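Nucleoporin nup120 (Schizosaccharomyces pombe, PDB 4GQ2) serves as a structural constituent of the nuclear pore complex, whose components can also dock transiently associated nuclear transport factors. Local coordinates at residues A[810-822]-A[835-849]. Sequence-based numbering, arbitrary orientation.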
loop_
_atom_site.group_PDB
_atom_site.type_symbol
_atom_site.label_atom_id
_atom_site.label_comp_id
_atom_site.label_asym_id
_atom_site.label_seq_id
_atom_site.Cartn_x
_atom_site.Cartn_y
_atom_site.Cartn_z
ATOM N N ASN A 810 3.169 -23.045 10.335
ATOM C CA ASN A 810 3.349 -22.700 8.940
ATOM C C ASN A 810 3.839 -21.263 8.814
ATOM O O ASN A 810 3.719 -20.468 9.748
ATOM C CB ASN A 810 2.044 -22.898 8.164
ATOM C CG ASN A 810 1.731 -24.363 7.907
ATOM O OD1 ASN A 810 2.614 -25.157 7.573
ATOM N ND2 ASN A 810 0.461 -24.727 8.049
ATOM N N ASP A 811 4.396 -20.944 7.655
ATOM C CA ASP A 811 4.929 -19.624 7.396
ATOM C C ASP A 811 3.832 -18.595 7.151
ATOM O O ASP A 811 2.886 -18.837 6.390
ATOM C CB ASP A 811 5.864 -19.662 6.196
ATOM C CG ASP A 811 6.756 -18.461 6.137
ATOM O OD1 ASP A 811 7.573 -18.299 7.064
ATOM O OD2 ASP A 811 6.641 -17.677 5.176
ATOM N N LEU A 812 3.984 -17.443 7.792
ATOM C CA LEU A 812 3.039 -16.330 7.669
ATOM C C LEU A 812 2.878 -15.819 6.230
ATOM O O LEU A 812 1.767 -15.476 5.807
ATOM C CB LEU A 812 3.473 -15.197 8.597
ATOM C CG LEU A 812 2.608 -13.972 8.922
ATOM C CD1 LEU A 812 2.587 -12.953 7.782
ATOM C CD2 LEU A 812 1.209 -14.374 9.364
ATOM N N VAL A 813 3.974 -15.780 5.476
ATOM C CA VAL A 813 3.911 -15.341 4.077
ATOM C C VAL A 813 3.034 -16.299 3.289
ATOM O O VAL A 813 2.136 -15.876 2.569
ATOM C CB VAL A 813 5.304 -15.238 3.428
ATOM C CG1 VAL A 813 5.182 -14.934 1.947
ATOM C CG2 VAL A 813 6.131 -14.157 4.109
ATOM N N THR A 814 3.282 -17.594 3.454
ATOM C CA THR A 814 2.515 -18.599 2.737
ATOM C C THR A 814 1.033 -18.477 3.068
ATOM O O THR A 814 0.194 -18.464 2.165
ATOM C CB THR A 814 3.021 -20.016 3.023
ATOM O OG1 THR A 814 4.424 -20.089 2.732
ATOM C CG2 THR A 814 2.282 -21.012 2.165
ATOM N N GLU A 815 0.729 -18.358 4.358
ATOM C CA GLU A 815 -0.645 -18.222 4.834
ATOM C C GLU A 815 -1.345 -17.013 4.222
ATOM O O GLU A 815 -2.436 -17.140 3.674
ATOM C CB GLU A 815 -0.679 -18.120 6.360
ATOM C CG GLU A 815 -0.323 -19.413 7.090
ATOM C CD GLU A 815 -0.403 -19.283 8.606
ATOM O OE1 GLU A 815 -0.834 -18.220 9.108
ATOM O OE2 GLU A 815 -0.033 -20.252 9.300
ATOM N N LEU A 816 -0.714 -15.845 4.312
ATOM C CA LEU A 816 -1.344 -14.632 3.813
ATOM C C LEU A 816 -1.517 -14.681 2.296
ATOM O O LEU A 816 -2.625 -14.445 1.795
ATOM C CB LEU A 816 -0.587 -13.368 4.260
ATOM C CG LEU A 816 -1.095 -12.043 3.681
ATOM C CD1 LEU A 816 -2.577 -11.846 3.984
ATOM C CD2 LEU A 816 -0.270 -10.869 4.202
ATOM N N VAL A 817 -0.440 -15.011 1.583
ATOM C CA VAL A 817 -0.471 -15.095 0.115
ATOM C C VAL A 817 -1.473 -16.145 -0.380
ATOM O O VAL A 817 -2.196 -15.912 -1.367
ATOM C CB VAL A 817 0.932 -15.362 -0.483
ATOM C CG1 VAL A 817 0.859 -15.560 -1.987
ATOM C CG2 VAL A 817 1.875 -14.213 -0.159
ATOM N N GLU A 818 -1.537 -17.275 0.324
ATOM C CA GLU A 818 -2.457 -18.357 -0.035
ATOM C C GLU A 818 -3.904 -17.867 0.016
ATOM O O GLU A 818 -4.689 -18.158 -0.886
ATOM C CB GLU A 818 -2.247 -19.587 0.861
ATOM C CG GLU A 818 -2.843 -20.884 0.325
ATOM C CD GLU A 818 -4.202 -21.227 0.916
ATOM O OE1 GLU A 818 -4.663 -20.526 1.841
ATOM O OE2 GLU A 818 -4.815 -22.214 0.460
ATOM N N LYS A 819 -4.238 -17.092 1.048
ATOM C CA LYS A 819 -5.581 -16.519 1.176
ATOM C C LYS A 819 -5.877 -15.494 0.090
ATOM O O LYS A 819 -6.985 -15.456 -0.461
ATOM C CB LYS A 819 -5.786 -15.896 2.552
ATOM C CG LYS A 819 -6.036 -16.899 3.665
ATOM C CD LYS A 819 -7.367 -17.617 3.476
ATOM C CE LYS A 819 -7.706 -18.493 4.670
ATOM N NZ LYS A 819 -6.592 -19.417 5.022
ATOM N N LEU A 820 -4.884 -14.666 -0.219
ATOM C CA LEU A 820 -5.024 -13.678 -1.289
ATOM C C LEU A 820 -5.326 -14.398 -2.599
ATOM O O LEU A 820 -6.184 -13.967 -3.375
ATOM C CB LEU A 820 -3.762 -12.812 -1.418
ATOM C CG LEU A 820 -3.540 -11.713 -0.366
ATOM C CD1 LEU A 820 -2.140 -11.114 -0.472
ATOM C CD2 LEU A 820 -4.590 -10.621 -0.498
ATOM N N PHE A 821 -4.624 -15.511 -2.814
ATOM C CA PHE A 821 -4.798 -16.316 -4.005
ATOM C C PHE A 821 -6.223 -16.833 -4.087
ATOM O O PHE A 821 -6.898 -16.620 -5.094
ATOM C CB PHE A 821 -3.787 -17.466 -4.056
ATOM C CG PHE A 821 -3.804 -18.212 -5.356
ATOM C CD1 PHE A 821 -3.088 -17.735 -6.453
ATOM C CD2 PHE A 821 -4.560 -19.378 -5.499
ATOM C CE1 PHE A 821 -3.110 -18.414 -7.662
ATOM C CE2 PHE A 821 -4.587 -20.058 -6.710
ATOM C CZ PHE A 821 -3.860 -19.575 -7.793
ATOM N N LEU A 822 -6.684 -17.481 -3.019
ATOM C CA LEU A 822 -8.077 -17.946 -2.919
ATOM C C LEU A 822 -9.094 -16.857 -3.246
ATOM O O LEU A 822 -10.177 -17.153 -3.746
ATOM C CB LEU A 822 -8.357 -18.502 -1.516
ATOM C CG LEU A 822 -8.274 -19.999 -1.193
ATOM C CD1 LEU A 822 -7.787 -20.884 -2.339
ATOM C CD2 LEU A 822 -7.426 -20.200 0.057
ATOM N N TRP A 835 8.752 -13.122 -1.521
ATOM C CA TRP A 835 8.777 -13.368 -0.075
ATOM C C TRP A 835 8.494 -14.799 0.295
ATOM O O TRP A 835 8.843 -15.228 1.402
ATOM C CB TRP A 835 7.756 -12.477 0.622
ATOM C CG TRP A 835 8.078 -11.010 0.584
ATOM C CD1 TRP A 835 7.444 -10.027 -0.159
ATOM C CD2 TRP A 835 9.140 -10.301 1.330
ATOM N NE1 TRP A 835 8.014 -8.793 0.075
ATOM C CE2 TRP A 835 9.031 -8.889 0.957
ATOM C CE3 TRP A 835 10.116 -10.682 2.240
ATOM C CZ2 TRP A 835 9.867 -7.918 1.493
ATOM C CZ3 TRP A 835 10.960 -9.695 2.768
ATOM C CH2 TRP A 835 10.841 -8.349 2.397
ATOM N N LEU A 836 7.838 -15.545 -0.602
ATOM C CA LEU A 836 7.513 -16.958 -0.340
ATOM C C LEU A 836 8.788 -17.767 -0.232
ATOM O O LEU A 836 9.702 -17.596 -1.037
ATOM C CB LEU A 836 6.603 -17.540 -1.427
ATOM C CG LEU A 836 5.129 -17.128 -1.395
ATOM C CD1 LEU A 836 4.454 -17.484 -2.709
ATOM C CD2 LEU A 836 4.393 -17.768 -0.219
ATOM N N ASN A 837 8.860 -18.633 0.777
ATOM C CA ASN A 837 10.071 -19.408 1.029
ATOM C C ASN A 837 10.127 -20.690 0.192
ATOM O O ASN A 837 9.356 -20.838 -0.753
ATOM C CB ASN A 837 10.245 -19.684 2.539
ATOM C CG ASN A 837 9.141 -20.566 3.129
ATOM O OD1 ASN A 837 8.441 -21.298 2.425
ATOM N ND2 ASN A 837 9.007 -20.513 4.442
ATOM N N SER A 838 11.017 -21.615 0.553
ATOM C CA SER A 838 11.283 -22.825 -0.237
ATOM C C SER A 838 10.543 -24.100 0.186
ATOM O O SER A 838 10.773 -25.150 -0.394
ATOM C CB SER A 838 12.777 -23.106 -0.265
ATOM O OG SER A 838 13.444 -22.096 -0.989
ATOM N N ASP A 839 9.675 -24.009 1.191
ATOM C CA ASP A 839 8.785 -25.121 1.557
ATOM C C ASP A 839 7.949 -25.561 0.339
ATOM O O ASP A 839 7.576 -24.726 -0.488
ATOM C CB ASP A 839 7.848 -24.727 2.711
ATOM C CG ASP A 839 8.593 -24.194 3.930
ATOM O OD1 ASP A 839 9.744 -24.615 4.165
ATOM O OD2 ASP A 839 8.023 -23.349 4.660
ATOM N N PRO A 840 7.662 -26.871 0.224
ATOM C CA PRO A 840 6.905 -27.371 -0.924
ATOM C C PRO A 840 5.575 -26.663 -1.183
ATOM O O PRO A 840 5.296 -26.308 -2.326
ATOM C CB PRO A 840 6.701 -28.850 -0.582
ATOM C CG PRO A 840 7.941 -29.199 0.183
ATOM C CD PRO A 840 8.251 -27.976 1.008
ATOM N N ILE A 841 4.771 -26.449 -0.146
ATOM C CA ILE A 841 3.505 -25.706 -0.292
ATOM C C ILE A 841 3.737 -24.305 -0.884
ATOM O O ILE A 841 2.970 -23.850 -1.735
ATOM C CB ILE A 841 2.730 -25.620 1.047
ATOM C CG1 ILE A 841 2.340 -27.025 1.519
ATOM C CG2 ILE A 841 1.473 -24.757 0.918
ATOM C CD1 ILE A 841 1.846 -27.085 2.946
ATOM N N ALA A 842 4.806 -23.642 -0.441
ATOM C CA ALA A 842 5.150 -22.306 -0.905
ATOM C C ALA A 842 5.499 -22.327 -2.380
ATOM O O ALA A 842 4.974 -21.531 -3.165
ATOM C CB ALA A 842 6.308 -21.739 -0.087
ATOM N N VAL A 843 6.375 -23.256 -2.747
ATOM C CA VAL A 843 6.831 -23.404 -4.120
ATOM C C VAL A 843 5.661 -23.760 -5.049
ATOM O O VAL A 843 5.531 -23.200 -6.144
ATOM C CB VAL A 843 7.999 -24.417 -4.217
ATOM C CG1 VAL A 843 8.529 -24.504 -5.647
ATOM C CG2 VAL A 843 9.134 -24.006 -3.276
ATOM N N TYR A 844 4.792 -24.656 -4.586
ATOM C CA TYR A 844 3.587 -25.022 -5.314
ATOM C C TYR A 844 2.724 -23.783 -5.532
ATOM O O TYR A 844 2.164 -23.573 -6.618
ATOM C CB TYR A 844 2.808 -26.104 -4.547
ATOM C CG TYR A 844 1.449 -26.421 -5.131
ATOM C CD1 TYR A 844 1.330 -27.177 -6.294
ATOM C CD2 TYR A 844 0.279 -25.961 -4.523
ATOM C CE1 TYR A 844 0.087 -27.472 -6.835
ATOM C CE2 TYR A 844 -0.971 -26.248 -5.065
ATOM C CZ TYR A 844 -1.054 -27.006 -6.222
ATOM O OH TYR A 844 -2.278 -27.289 -6.780
ATOM N N LEU A 845 2.631 -22.949 -4.505
ATOM C CA LEU A 845 1.850 -21.717 -4.610
ATOM C C LEU A 845 2.517 -20.700 -5.550
ATOM O O LEU A 845 1.824 -20.016 -6.300
ATOM C CB LEU A 845 1.566 -21.123 -3.226
ATOM C CG LEU A 845 0.764 -19.823 -3.108
ATOM C CD1 LEU A 845 -0.694 -19.979 -3.539
ATOM C CD2 LEU A 845 0.866 -19.336 -1.669
ATOM N N LYS A 846 3.849 -20.612 -5.521
ATOM C CA LYS A 846 4.585 -19.817 -6.517
ATOM C C LYS A 846 4.160 -20.238 -7.925
ATOM O O LYS A 846 3.896 -19.399 -8.779
ATOM C CB LYS A 846 6.097 -19.993 -6.368
ATOM C CG LYS A 846 6.683 -19.405 -5.096
ATOM C CD LYS A 846 8.206 -19.448 -5.091
ATOM C CE LYS A 846 8.802 -18.525 -6.143
ATOM N NZ LYS A 846 10.259 -18.303 -5.925
ATOM N N ALA A 847 4.062 -21.547 -8.141
ATOM C CA ALA A 847 3.669 -22.092 -9.432
ATOM C C ALA A 847 2.253 -21.682 -9.848
ATOM O O ALA A 847 2.027 -21.262 -10.986
ATOM C CB ALA A 847 3.819 -23.605 -9.425
ATOM N N LEU A 848 1.301 -21.798 -8.926
ATOM C CA LEU A 848 -0.066 -21.369 -9.198
ATOM C C LEU A 848 -0.163 -19.881 -9.528
ATOM O O LEU A 848 -0.927 -19.492 -10.405
ATOM C CB LEU A 848 -0.973 -21.675 -8.016
ATOM C CG LEU A 848 -1.202 -23.119 -7.579
ATOM C CD1 LEU A 848 -2.055 -23.059 -6.335
ATOM C CD2 LEU A 848 -1.882 -23.943 -8.663
ATOM N N ILE A 849 0.597 -19.054 -8.809
ATOM C CA ILE A 849 0.592 -17.610 -9.025
ATOM C C ILE A 849 1.137 -17.309 -10.430
ATOM O O ILE A 849 0.504 -16.593 -11.208
ATOM C CB ILE A 849 1.419 -16.860 -7.950
ATOM C CG1 ILE A 849 0.755 -16.977 -6.575
ATOM C CG2 ILE A 849 1.596 -15.389 -8.327
ATOM C CD1 ILE A 849 1.726 -16.800 -5.417
HETATM O O HOH W 1 6.602 -18.810 2.487
HETATM O O HOH W 2 5.611 -22.366 3.604
#
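The F821 ring lies obliquely against helix 840-849: its CZ touches L848 CB at 3.6 Å, while L845 CD1 meets F821 CG and I849 CG1 meets F821 CD1. F821 CG stands anti to its own backbone N (chi1 -172°), which swings the ring across to that helix; Y826 meets it edge-to-face. An alanine here is likely to open a gap beside L848 and leave L845 CD1 poorly packed. The other flat pair, the D811 carboxylate and N837 amide, approach from opposite directions with planes 38° apart, N837 ND2 lying 3.5 Å from D811 CG.

L845 is a knob in the hole formed by T814, V817, E818 and F821, its CD2 3.8 Å from V817 CG1. Toward the N-terminal end of 812-822, L836 CD2 packs on T814 CA and V813 CG1. Water joins the polar end: one molecule donates to D811 OD2 and accepts from N837 N, 2.8 Å away, and a second links T814 OG1 to D839 OD2. N837 OD1 accepts from D839 N in an Asx turn leading into the helix.

The axes of 812-822 and 840-849 come within 10.1 Å and cross at 34°, in the HEAT-repeat family region. Helices 719-739 and 770-777 cover L812 and L816, R730 salt-bridging D811, while helix 856-864 packs against 840-849.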